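Local structure of glycosyl hydrolase family 2, TIM barrel domain protein (6DXU) at residues Phe448-Glu451 with Leu452-Ala456; Thr494-Lys497 with Ser498-Gln502; Val627-Ser630 with Tyr631-Lys635. The protein probably hydrolyses beta-glucuronides, releasing glucuronic acid, as a gut-bacterial beta-glucuronidase of glycoside hydrolase family 2. All coordinates share one frame; numbering follows the deposited sequence.

How the interactions relate
From the N terminus the three contacts follow in series, none nesting in or crossing another; each lies within one continuous stretch of chain and closes no more than a helical turn. Interaction 1 sits in the middle of helix 442-459, between barrel strands 422-429 and 464-468. Interaction 2 forms the opening turns of helix 496-504, and interaction 3 the last turn of helix 623-632. The centres of interactions 1 and 2 are about 31 Å apart, and those of 2 and 3 about 23 Å. None touches another, but interactions 2 and 3 both pack on helix 565-579, whereas interaction 1 reaches a second subunit.

Interaction 1 (Phe448-Glu451 with Leu452-Ala456); sequences FMKE and LHDMA
The Phe448 ring carries Leu452 on one face: Leu452 CG stands 4.2 Å from the ring centroid, 21° off the normal, in a CH-pi contact displaced toward the rim. Both methyls of the leucine follow it, CD1 lying 3.7 Å from Phe448 CE2 and CD2 3.9 Å from Phe448 CZ. The phenyl group also meets Trp391 edge-to-face and packs on helix 399-416. At the His453 ring, Lys450 CD approaches obliquely, 4.1 Å from His453 CD2, while His453 ND1 bonds to Thr465 OG1 on the next barrel strand.

All this belongs to helix 442-459, the crossover helix of a beta-alpha-beta unit in the TIM barrel, with strands 422-429 and 464-468 beneath it. Regular i to i+4 bonds run through it, such as His453 N to Met449 O at 2.9 Å and 172°.

Lys450 leaves with CG anti to the backbone N (chi1 -174°) and then bends at chi2 and chi4, which folds the amine round toward the next turn. There Lys450 NZ forms a salt bridge of 2.8 Å with Asp454 OD1, entering on the syn lone pair. Backbone groups of the second subunit join the pair: Leu262 O of that subunit accepts from Lys450 NZ, Asp264 O more weakly, and Asp264 N donates to Asp454 OD2. The extended Glu451 chain pairs through OE1 with Arg406 of helix 399-416.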
ATOM      1  N   PHE D 448      23.187  -0.813 -16.537  1.00 20.01           N
ATOM      2  CA  PHE D 448      21.893  -1.313 -16.983  1.00 21.89           C
ATOM      3  C   PHE D 448      21.960  -1.766 -18.433  1.00 19.57           C
ATOM      4  O   PHE D 448      21.309  -2.746 -18.810  1.00 19.30           O
ATOM      5  CB  PHE D 448      20.804  -0.257 -16.799  1.00 24.10           C
ATOM      6  CG  PHE D 448      19.418  -0.782 -17.057  1.00 23.35           C
ATOM      7  CD1 PHE D 448      18.901  -1.801 -16.275  1.00 21.53           C
ATOM      8  CD2 PHE D 448      18.654  -0.290 -18.114  1.00 19.50           C
ATOM      9  CE1 PHE D 448      17.631  -2.308 -16.513  1.00 22.75           C
ATOM     10  CE2 PHE D 448      17.378  -0.791 -18.362  1.00 19.39           C
ATOM     11  CZ  PHE D 448      16.868  -1.795 -17.567  1.00 18.99           C
ATOM     12  N   MET D 449      22.729  -1.055 -19.271  1.00 19.51           N
ATOM     13  CA  MET D 449      22.915  -1.506 -20.653  1.00 19.96           C
ATOM     14  C   MET D 449      23.535  -2.897 -20.687  1.00 21.11           C
ATOM     15  O   MET D 449      23.133  -3.746 -21.494  1.00 18.23           O
ATOM     16  CB  MET D 449      23.787  -0.515 -21.428  1.00 19.74           C
ATOM     17  CG  MET D 449      23.925  -0.813 -22.919  1.00 26.40           C
ATOM     18  SD  MET D 449      22.433  -0.360 -23.824  1.00 28.97           S
ATOM     19  CE  MET D 449      22.581   1.437 -23.832  1.00 25.15           C
ATOM     20  N   LYS D 450      24.510  -3.157 -19.809  1.00 20.14           N
ATOM     21  CA  LYS D 450      25.130  -4.482 -19.802  1.00 23.06           C
ATOM     22  C   LYS D 450      24.152  -5.536 -19.308  1.00 21.64           C
ATOM     23  O   LYS D 450      24.128  -6.661 -19.821  1.00 19.39           O
ATOM     24  CB  LYS D 450      26.396  -4.478 -18.937  1.00 19.87           C
ATOM     25  CG  LYS D 450      27.198  -5.801 -18.983  1.00 18.87           C
ATOM     26  CD  LYS D 450      27.517  -6.175 -20.432  1.00 20.65           C
ATOM     27  CE  LYS D 450      28.726  -7.127 -20.531  1.00 23.73           C
ATOM     28  NZ  LYS D 450      28.466  -8.459 -19.879  1.00 22.56           N
ATOM     29  N   GLU D 451      23.312  -5.182 -18.330  1.00 20.50           N
ATOM     30  CA  GLU D 451      22.299  -6.128 -17.879  1.00 19.49           C
ATOM     31  C   GLU D 451      21.376  -6.515 -19.032  1.00 21.72           C
ATOM     32  O   GLU D 451      21.066  -7.694 -19.217  1.00 21.53           O
ATOM     33  CB  GLU D 451      21.496  -5.547 -16.719  1.00 22.74           C
ATOM     34  CG  GLU D 451      20.465  -6.525 -16.179  1.00 29.31           C
ATOM     35  CD  GLU D 451      19.605  -5.946 -15.057  1.00 32.44           C
ATOM     36  OE1 GLU D 451      18.617  -6.605 -14.687  1.00 35.35           O
ATOM     37  OE2 GLU D 451      19.927  -4.863 -14.534  1.00 29.33           O
ATOM     38  N   LEU D 452      20.929  -5.530 -19.823  1.00 18.02           N
ATOM     39  CA  LEU D 452      20.070  -5.815 -20.978  1.00 18.33           C
ATOM     40  C   LEU D 452      20.792  -6.659 -22.033  1.00 18.63           C
ATOM     41  O   LEU D 452      20.218  -7.598 -22.590  1.00 20.68           O
ATOM     42  CB  LEU D 452      19.582  -4.505 -21.611  1.00 17.81           C
ATOM     43  CG  LEU D 452      18.657  -3.586 -20.805  1.00 17.16           C
ATOM     44  CD1 LEU D 452      18.408  -2.279 -21.574  1.00 19.30           C
ATOM     45  CD2 LEU D 452      17.339  -4.279 -20.513  1.00 22.04           C
ATOM     46  N   HIS D 453      22.030  -6.291 -22.367  1.00 18.83           N
ATOM     47  CA  HIS D 453      22.829  -7.104 -23.288  1.00 19.99           C
ATOM     48  C   HIS D 453      22.933  -8.540 -22.793  1.00 20.58           C
ATOM     49  O   HIS D 453      22.780  -9.496 -23.569  1.00 18.39           O
ATOM     50  CB  HIS D 453      24.227  -6.488 -23.442  1.00 21.09           C
ATOM     51  CG  HIS D 453      25.202  -7.361 -24.180  1.00 23.09           C
ATOM     52  ND1 HIS D 453      25.316  -7.352 -25.554  1.00 22.13           N
ATOM     53  CD2 HIS D 453      26.122  -8.255 -23.734  1.00 25.84           C
ATOM     54  CE1 HIS D 453      26.252  -8.210 -25.928  1.00 23.45           C
ATOM     55  NE2 HIS D 453      26.759  -8.772 -24.842  1.00 23.59           N
ATOM     56  N   ASP D 454      23.223  -8.710 -21.502  1.00 18.40           N
ATOM     57  CA  ASP D 454      23.356 -10.055 -20.960  1.00 20.60           C
ATOM     58  C   ASP D 454      22.038 -10.805 -21.048  1.00 23.95           C
ATOM     59  O   ASP D 454      22.015 -12.005 -21.338  1.00 22.04           O
ATOM     60  CB  ASP D 454      23.835  -9.998 -19.507  1.00 22.26           C
ATOM     61  CG  ASP D 454      25.276  -9.531 -19.382  1.00 23.76           C
ATOM     62  OD1 ASP D 454      26.002  -9.566 -20.398  1.00 21.14           O
ATOM     63  OD2 ASP D 454      25.678  -9.139 -18.265  1.00 22.20           O
ATOM     64  N   MET D 455      20.923 -10.115 -20.797  1.00 21.90           N
ATOM     65  CA  MET D 455      19.623 -10.775 -20.886  1.00 22.60           C
ATOM     66  C   MET D 455      19.319 -11.212 -22.316  1.00 20.68           C
ATOM     67  O   MET D 455      18.808 -12.316 -22.535  1.00 23.46           O
ATOM     68  CB  MET D 455      18.519  -9.846 -20.362  1.00 22.55           C
ATOM     69  CG  MET D 455      17.119 -10.473 -20.366  1.00 33.91           C
ATOM     70  SD  MET D 455      15.826  -9.305 -19.830  1.00 39.21           S
ATOM     71  CE  MET D 455      16.841  -8.202 -18.878  1.00 21.16           C
ATOM     72  N   ALA D 456      19.604 -10.355 -23.302  1.00 19.37           N
ATOM     73  CA  ALA D 456      19.367 -10.734 -24.697  1.00 18.98           C
ATOM     74  C   ALA D 456      20.133 -11.997 -25.065  1.00 20.04           C
ATOM     75  O   ALA D 456      19.583 -12.905 -25.701  1.00 20.85           O
ATOM     76  CB  ALA D 456      19.753  -9.593 -25.636  1.00 18.15           C
TER

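Interaction 2 (Thr494-Lys497 with Ser498-Gln502); sequences TDYK and SISEQ
Ser500 carries OG beside its own backbone N (chi1 -61°), which swings the hydroxyl back over the preceding turn to Tyr496, whose ring, with CG roughly opposite the backbone N (chi1 159°), meets that hydroxyl obliquely. These groups meet in the first turns of helix 496-504, within the TIM-barrel family region. Tyr496 O is gripped twice, by Ser500 N and by Ser500 OG, each at 2.9 Å; the hydroxyl comes from above the carbonyl plane, 40° out of it. The same OG lies 3.3 Å from Tyr496 CE2.

At the helix start, Ile499 N donates almost straight to Asp495 O, and Ile499 CD1 packs 3.8 Å from Asp495 CB. Water 1 links Thr494 O to Ser498 N, and water 2 joins Asp495 OD1 to Ser498 OG, while Asp495 OD2 accepts from Gly538 N.

The extended Lys497 chain reaches Thr581 with its amine and crosses Glu501, whose OE2 is 3.5 Å from Lys497 CE but 4.7 Å from Lys497 NZ. With an alanine in place of Glu501, CG and CE of Lys497 would probably lose the cover of the carboxylate, and the lysine charge a nearby opposite one. Tyr496 OH bonds to Gln579 NE2 and also to water 3, which in turn donates to Ser500 OG at 2.7 Å.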
ATOM      1  N   THR D 494      29.609  15.169 -49.009  1.00 27.18           N
ATOM      2  CA  THR D 494      30.782  14.544 -49.619  1.00 27.75           C
ATOM      3  C   THR D 494      31.770  14.003 -48.587  1.00 29.65           C
ATOM      4  O   THR D 494      32.698  13.285 -48.969  1.00 31.96           O
ATOM      5  CB  THR D 494      31.496  15.538 -50.547  1.00 30.00           C
ATOM      6  OG1 THR D 494      31.716  16.763 -49.841  1.00 31.47           O
ATOM      7  CG2 THR D 494      30.657  15.817 -51.778  1.00 28.31           C
ATOM      8  N   ASP D 495      31.589  14.314 -47.302  1.00 28.76           N
ATOM      9  CA  ASP D 495      32.388  13.719 -46.233  1.00 29.50           C
ATOM     10  C   ASP D 495      31.867  12.364 -45.752  1.00 32.12           C
ATOM     11  O   ASP D 495      32.485  11.772 -44.860  1.00 31.69           O
ATOM     12  CB  ASP D 495      32.479  14.674 -45.043  1.00 33.44           C
ATOM     13  CG  ASP D 495      33.484  15.791 -45.268  1.00 38.21           C
ATOM     14  OD1 ASP D 495      34.261  15.706 -46.239  1.00 38.67           O
ATOM     15  OD2 ASP D 495      33.513  16.740 -44.459  1.00 40.36           O
ATOM     16  N   TYR D 496      30.775  11.853 -46.326  1.00 27.32           N
ATOM     17  CA  TYR D 496      30.143  10.640 -45.807  1.00 25.46           C
ATOM     18  C   TYR D 496      31.130   9.471 -45.733  1.00 28.28           C
ATOM     19  O   TYR D 496      31.255   8.812 -44.692  1.00 29.16           O
ATOM     20  CB  TYR D 496      28.938  10.273 -46.680  1.00 25.95           C
ATOM     21  CG  TYR D 496      28.528   8.816 -46.570  1.00 25.12           C
ATOM     22  CD1 TYR D 496      28.724   7.932 -47.635  1.00 25.06           C
ATOM     23  CD2 TYR D 496      27.975   8.320 -45.397  1.00 24.24           C
ATOM     24  CE1 TYR D 496      28.355   6.594 -47.537  1.00 24.94           C
ATOM     25  CE2 TYR D 496      27.616   6.993 -45.283  1.00 24.34           C
ATOM     26  CZ  TYR D 496      27.807   6.137 -46.352  1.00 24.96           C
ATOM     27  OH  TYR D 496      27.443   4.813 -46.234  1.00 23.04           O
ATOM     28  N   LYS D 497      31.842   9.198 -46.827  1.00 27.91           N
ATOM     29  CA  LYS D 497      32.714   8.025 -46.864  1.00 28.53           C
ATOM     30  C   LYS D 497      33.849   8.142 -45.852  1.00 28.60           C
ATOM     31  O   LYS D 497      34.142   7.186 -45.117  1.00 29.70           O
ATOM     32  CB  LYS D 497      33.273   7.831 -48.273  1.00 27.23           C
ATOM     33  CG  LYS D 497      34.184   6.617 -48.412  1.00 30.05           C
ATOM     34  CD  LYS D 497      34.521   6.386 -49.868  1.00 30.77           C
ATOM     35  CE  LYS D 497      35.564   5.307 -50.045  1.00 38.84           C
ATOM     36  NZ  LYS D 497      35.740   5.024 -51.507  1.00 40.56           N
ATOM     37  N   SER D 498      34.501   9.306 -45.789  1.00 27.07           N
ATOM     38  CA  SER D 498      35.625   9.449 -44.865  1.00 31.66           C
ATOM     39  C   SER D 498      35.165   9.362 -43.410  1.00 34.73           C
ATOM     40  O   SER D 498      35.856   8.767 -42.569  1.00 28.63           O
ATOM     41  CB  SER D 498      36.370  10.758 -45.125  1.00 32.97           C
ATOM     42  OG  SER D 498      35.578  11.880 -44.801  1.00 46.56           O
ATOM     43  N   ILE D 499      34.020   9.969 -43.081  1.00 27.20           N
ATOM     44  CA  ILE D 499      33.511   9.847 -41.717  1.00 33.03           C
ATOM     45  C   ILE D 499      33.218   8.388 -41.393  1.00 27.51           C
ATOM     46  O   ILE D 499      33.532   7.905 -40.298  1.00 26.20           O
ATOM     47  CB  ILE D 499      32.269  10.736 -41.508  1.00 27.18           C
ATOM     48  CG1 ILE D 499      32.642  12.213 -41.647  1.00 32.21           C
ATOM     49  CG2 ILE D 499      31.668  10.488 -40.112  1.00 27.66           C
ATOM     50  CD1 ILE D 499      31.437  13.145 -41.701  1.00 35.56           C
ATOM     51  N   SER D 500      32.615   7.665 -42.345  1.00 25.78           N
ATOM     52  CA  SER D 500      32.317   6.249 -42.139  1.00 26.36           C
ATOM     53  C   SER D 500      33.592   5.429 -41.932  1.00 30.36           C
ATOM     54  O   SER D 500      33.637   4.544 -41.067  1.00 25.33           O
ATOM     55  CB  SER D 500      31.517   5.704 -43.326  1.00 27.10           C
ATOM     56  OG  SER D 500      30.267   6.370 -43.489  1.00 27.00           O
ATOM     57  N   GLU D 501      34.640   5.712 -42.715  1.00 26.93           N
ATOM     58  CA  GLU D 501      35.912   5.006 -42.548  1.00 26.10           C
ATOM     59  C   GLU D 501      36.487   5.229 -41.156  1.00 29.14           C
ATOM     60  O   GLU D 501      36.990   4.293 -40.517  1.00 34.37           O
ATOM     61  CB  GLU D 501      36.908   5.462 -43.615  1.00 25.15           C
ATOM     62  CG  GLU D 501      36.628   4.898 -45.003  1.00 27.34           C
ATOM     63  CD  GLU D 501      37.450   5.583 -46.083  1.00 36.90           C
ATOM     64  OE1 GLU D 501      37.992   6.681 -45.825  1.00 37.49           O
ATOM     65  OE2 GLU D 501      37.526   5.041 -47.205  1.00 34.21           O
ATOM     66  N   GLN D 502      36.446   6.469 -40.677  1.00 28.62           N
ATOM     67  CA  GLN D 502      36.940   6.759 -39.337  1.00 29.22           C
ATOM     68  C   GLN D 502      36.089   6.078 -38.272  1.00 36.23           C
ATOM     69  O   GLN D 502      36.618   5.581 -37.271  1.00 28.18           O
ATOM     70  CB  GLN D 502      36.980   8.267 -39.105  1.00 30.24           C
ATOM     71  CG  GLN D 502      37.948   9.000 -40.014  1.00 31.81           C
TER
HETATM   72  O   HOH W   1      34.617  11.384 -47.786  1.00 34.71           O
HETATM   73  O   HOH W   2      36.239  13.618 -47.125  1.00 41.30           O
HETATM   74  O   HOH W   3      28.210   4.555 -43.597  1.00 23.21           O

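Interaction 3 (Val627-Ser630 with Tyr631-Lys635); sequences VFQS and YWTEK
The C-terminal turn of helix 623-632, which packs on helix 565-579, is closed by two hydroxyls and a pair of aromatic rings. Thr633, the first residue to leave helical angles, sends OG1 back to Gln629 O at 2.7 Å, shorter than the weak bond of 3.3 Å from Thr633 N to the same carbonyl. Its chi1 of 64° sets OG1 between the backbone N and the carbonyl carbon, within range of that oxygen.

Phe628 and Trp632 lie side by side and point the same way. Phe628 CD1 sits over one face of the indole, 3.4 Å from Trp632 CH2, with the six-membered rings' centroids 4.7 Å apart and their planes inclined at 57°. Beyond them Phe628 packs on Ile572 and Leu576.

Val627 O accepts from Ser630 OG at 2.7 Å and from Tyr631 N at 3.3 Å, and it also lies at the Tyr631 ring edge, in plane, 3.4 Å from CD1. Tyr631 OH bonds to Asp573, while Arg681 makes a cation-pi contact with the ring. Weak i to i+3 bonds, Tyr631 N to Phe628 O and Trp632 N to Gln629 O, stand beside i to i+4 bonds of which those from Trp632 N and Thr633 N are weak too, as where a helix tightens at its C-terminal end.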
ATOM      1  N   VAL D 627      15.453   7.490 -56.555  1.00 22.27           N
ATOM      2  CA  VAL D 627      16.905   7.437 -56.452  1.00 23.90           C
ATOM      3  C   VAL D 627      17.330   6.085 -55.889  1.00 23.34           C
ATOM      4  O   VAL D 627      18.127   5.361 -56.495  1.00 24.61           O
ATOM      5  CB  VAL D 627      17.432   8.601 -55.596  1.00 22.04           C
ATOM      6  CG1 VAL D 627      18.971   8.586 -55.584  1.00 25.59           C
ATOM      7  CG2 VAL D 627      16.880   9.940 -56.072  1.00 17.84           C
ATOM      8  N   PHE D 628      16.769   5.714 -54.731  1.00 23.92           N
ATOM      9  CA  PHE D 628      17.030   4.395 -54.156  1.00 24.92           C
ATOM     10  C   PHE D 628      16.692   3.286 -55.145  1.00 21.49           C
ATOM     11  O   PHE D 628      17.488   2.370 -55.365  1.00 23.36           O
ATOM     12  CB  PHE D 628      16.223   4.217 -52.866  1.00 23.28           C
ATOM     13  CG  PHE D 628      16.842   4.867 -51.655  1.00 21.61           C
ATOM     14  CD1 PHE D 628      17.946   4.298 -51.031  1.00 24.52           C
ATOM     15  CD2 PHE D 628      16.311   6.030 -51.122  1.00 21.57           C
ATOM     16  CE1 PHE D 628      18.511   4.893 -49.908  1.00 20.77           C
ATOM     17  CE2 PHE D 628      16.873   6.624 -50.004  1.00 21.80           C
ATOM     18  CZ  PHE D 628      17.972   6.059 -49.396  1.00 23.19           C
ATOM     19  N   GLN D 629      15.511   3.359 -55.762  1.00 23.47           N
ATOM     20  CA  GLN D 629      15.084   2.279 -56.644  1.00 22.72           C
ATOM     21  C   GLN D 629      16.047   2.112 -57.813  1.00 21.16           C
ATOM     22  O   GLN D 629      16.333   0.982 -58.234  1.00 24.23           O
ATOM     23  CB  GLN D 629      13.667   2.544 -57.148  1.00 22.73           C
ATOM     24  CG  GLN D 629      13.029   1.388 -57.879  1.00 25.13           C
ATOM     25  CD  GLN D 629      11.610   1.702 -58.288  1.00 27.84           C
ATOM     26  OE1 GLN D 629      11.360   2.688 -58.978  1.00 28.12           O
ATOM     27  NE2 GLN D 629      10.668   0.870 -57.861  1.00 29.14           N
ATOM     28  N   SER D 630      16.597   3.224 -58.315  1.00 24.46           N
ATOM     29  CA  SER D 630      17.484   3.156 -59.479  1.00 22.39           C
ATOM     30  C   SER D 630      18.816   2.495 -59.147  1.00 25.51           C
ATOM     31  O   SER D 630      19.456   1.894 -60.029  1.00 25.90           O
ATOM     32  CB  SER D 630      17.725   4.561 -60.036  1.00 21.19           C
ATOM     33  OG  SER D 630      18.527   5.339 -59.162  1.00 22.17           O
ATOM     34  N   TYR D 631      19.246   2.594 -57.892  1.00 21.06           N
ATOM     35  CA  TYR D 631      20.488   1.996 -57.428  1.00 23.91           C
ATOM     36  C   TYR D 631      20.317   0.577 -56.912  1.00 27.11           C
ATOM     37  O   TYR D 631      21.276  -0.196 -56.950  1.00 25.98           O
ATOM     38  CB  TYR D 631      21.092   2.841 -56.311  1.00 23.96           C
ATOM     39  CG  TYR D 631      21.997   3.972 -56.742  1.00 24.85           C
ATOM     40  CD1 TYR D 631      21.505   5.264 -56.872  1.00 25.51           C
ATOM     41  CD2 TYR D 631      23.354   3.761 -56.949  1.00 25.91           C
ATOM     42  CE1 TYR D 631      22.330   6.311 -57.214  1.00 23.49           C
ATOM     43  CE2 TYR D 631      24.186   4.792 -57.307  1.00 28.47           C
ATOM     44  CZ  TYR D 631      23.665   6.071 -57.436  1.00 29.34           C
ATOM     45  OH  TYR D 631      24.485   7.112 -57.783  1.00 29.01           O
ATOM     46  N   TRP D 632      19.129   0.218 -56.422  1.00 24.04           N
ATOM     47  CA  TRP D 632      18.965  -0.959 -55.580  1.00 24.93           C
ATOM     48  C   TRP D 632      18.152  -2.086 -56.209  1.00 25.86           C
ATOM     49  O   TRP D 632      18.017  -3.147 -55.588  1.00 26.55           O
ATOM     50  CB  TRP D 632      18.316  -0.547 -54.242  1.00 22.36           C
ATOM     51  CG  TRP D 632      19.270   0.100 -53.265  1.00 22.77           C
ATOM     52  CD1 TRP D 632      20.597   0.375 -53.462  1.00 26.36           C
ATOM     53  CD2 TRP D 632      18.967   0.540 -51.928  1.00 22.08           C
ATOM     54  NE1 TRP D 632      21.136   0.947 -52.330  1.00 24.20           N
ATOM     55  CE2 TRP D 632      20.158   1.064 -51.377  1.00 24.06           C
ATOM     56  CE3 TRP D 632      17.808   0.536 -51.148  1.00 23.82           C
ATOM     57  CZ2 TRP D 632      20.225   1.575 -50.066  1.00 22.06           C
ATOM     58  CZ3 TRP D 632      17.873   1.048 -49.845  1.00 18.91           C
ATOM     59  CH2 TRP D 632      19.072   1.565 -49.325  1.00 19.36           C
ATOM     60  N   THR D 633      17.605  -1.906 -57.409  1.00 22.33           N
ATOM     61  CA  THR D 633      16.749  -2.922 -58.007  1.00 24.95           C
ATOM     62  C   THR D 633      17.233  -3.254 -59.411  1.00 30.69           C
ATOM     63  O   THR D 633      17.937  -2.465 -60.050  1.00 25.42           O
ATOM     64  CB  THR D 633      15.283  -2.480 -58.077  1.00 24.18           C
ATOM     65  OG1 THR D 633      15.168  -1.341 -58.941  1.00 27.14           O
ATOM     66  CG2 THR D 633      14.758  -2.111 -56.676  1.00 22.21           C
ATOM     67  N   GLU D 634      16.835  -4.438 -59.885  1.00 25.92           N
ATOM     68  CA  GLU D 634      17.149  -4.845 -61.251  1.00 32.62           C
ATOM     69  C   GLU D 634      15.969  -4.747 -62.212  1.00 32.13           C
ATOM     70  O   GLU D 634      16.188  -4.727 -63.430  1.00 33.05           O
ATOM     71  CB  GLU D 634      17.705  -6.273 -61.268  1.00 35.30           C
ATOM     72  CG  GLU D 634      18.913  -6.437 -60.358  1.00 38.78           C
ATOM     73  CD  GLU D 634      20.189  -5.939 -61.014  1.00 54.19           C
ATOM     74  OE1 GLU D 634      21.247  -5.976 -60.345  1.00 62.35           O
ATOM     75  OE2 GLU D 634      20.134  -5.504 -62.193  1.00 51.93           O
ATOM     76  N   LYS D 635      14.737  -4.734 -61.714  1.00 31.98           N
ATOM     77  CA  LYS D 635      13.573  -4.594 -62.584  1.00 31.74           C
ATOM     78  C   LYS D 635      13.639  -3.262 -63.319  1.00 27.17           C
ATOM     79  O   LYS D 635      13.673  -2.209 -62.662  1.00 27.22           O
ATOM     80  CB  LYS D 635      12.294  -4.685 -61.764  1.00 32.17           C
ATOM     81  CG  LYS D 635      11.034  -4.615 -62.577  1.00 31.86           C
ATOM     82  CD  LYS D 635       9.813  -4.666 -61.679  1.00 39.52           C
ATOM     83  CE  LYS D 635       8.545  -4.394 -62.467  1.00 50.67           C
ATOM     84  NZ  LYS D 635       8.590  -3.046 -63.090  1.00 58.13           N
TER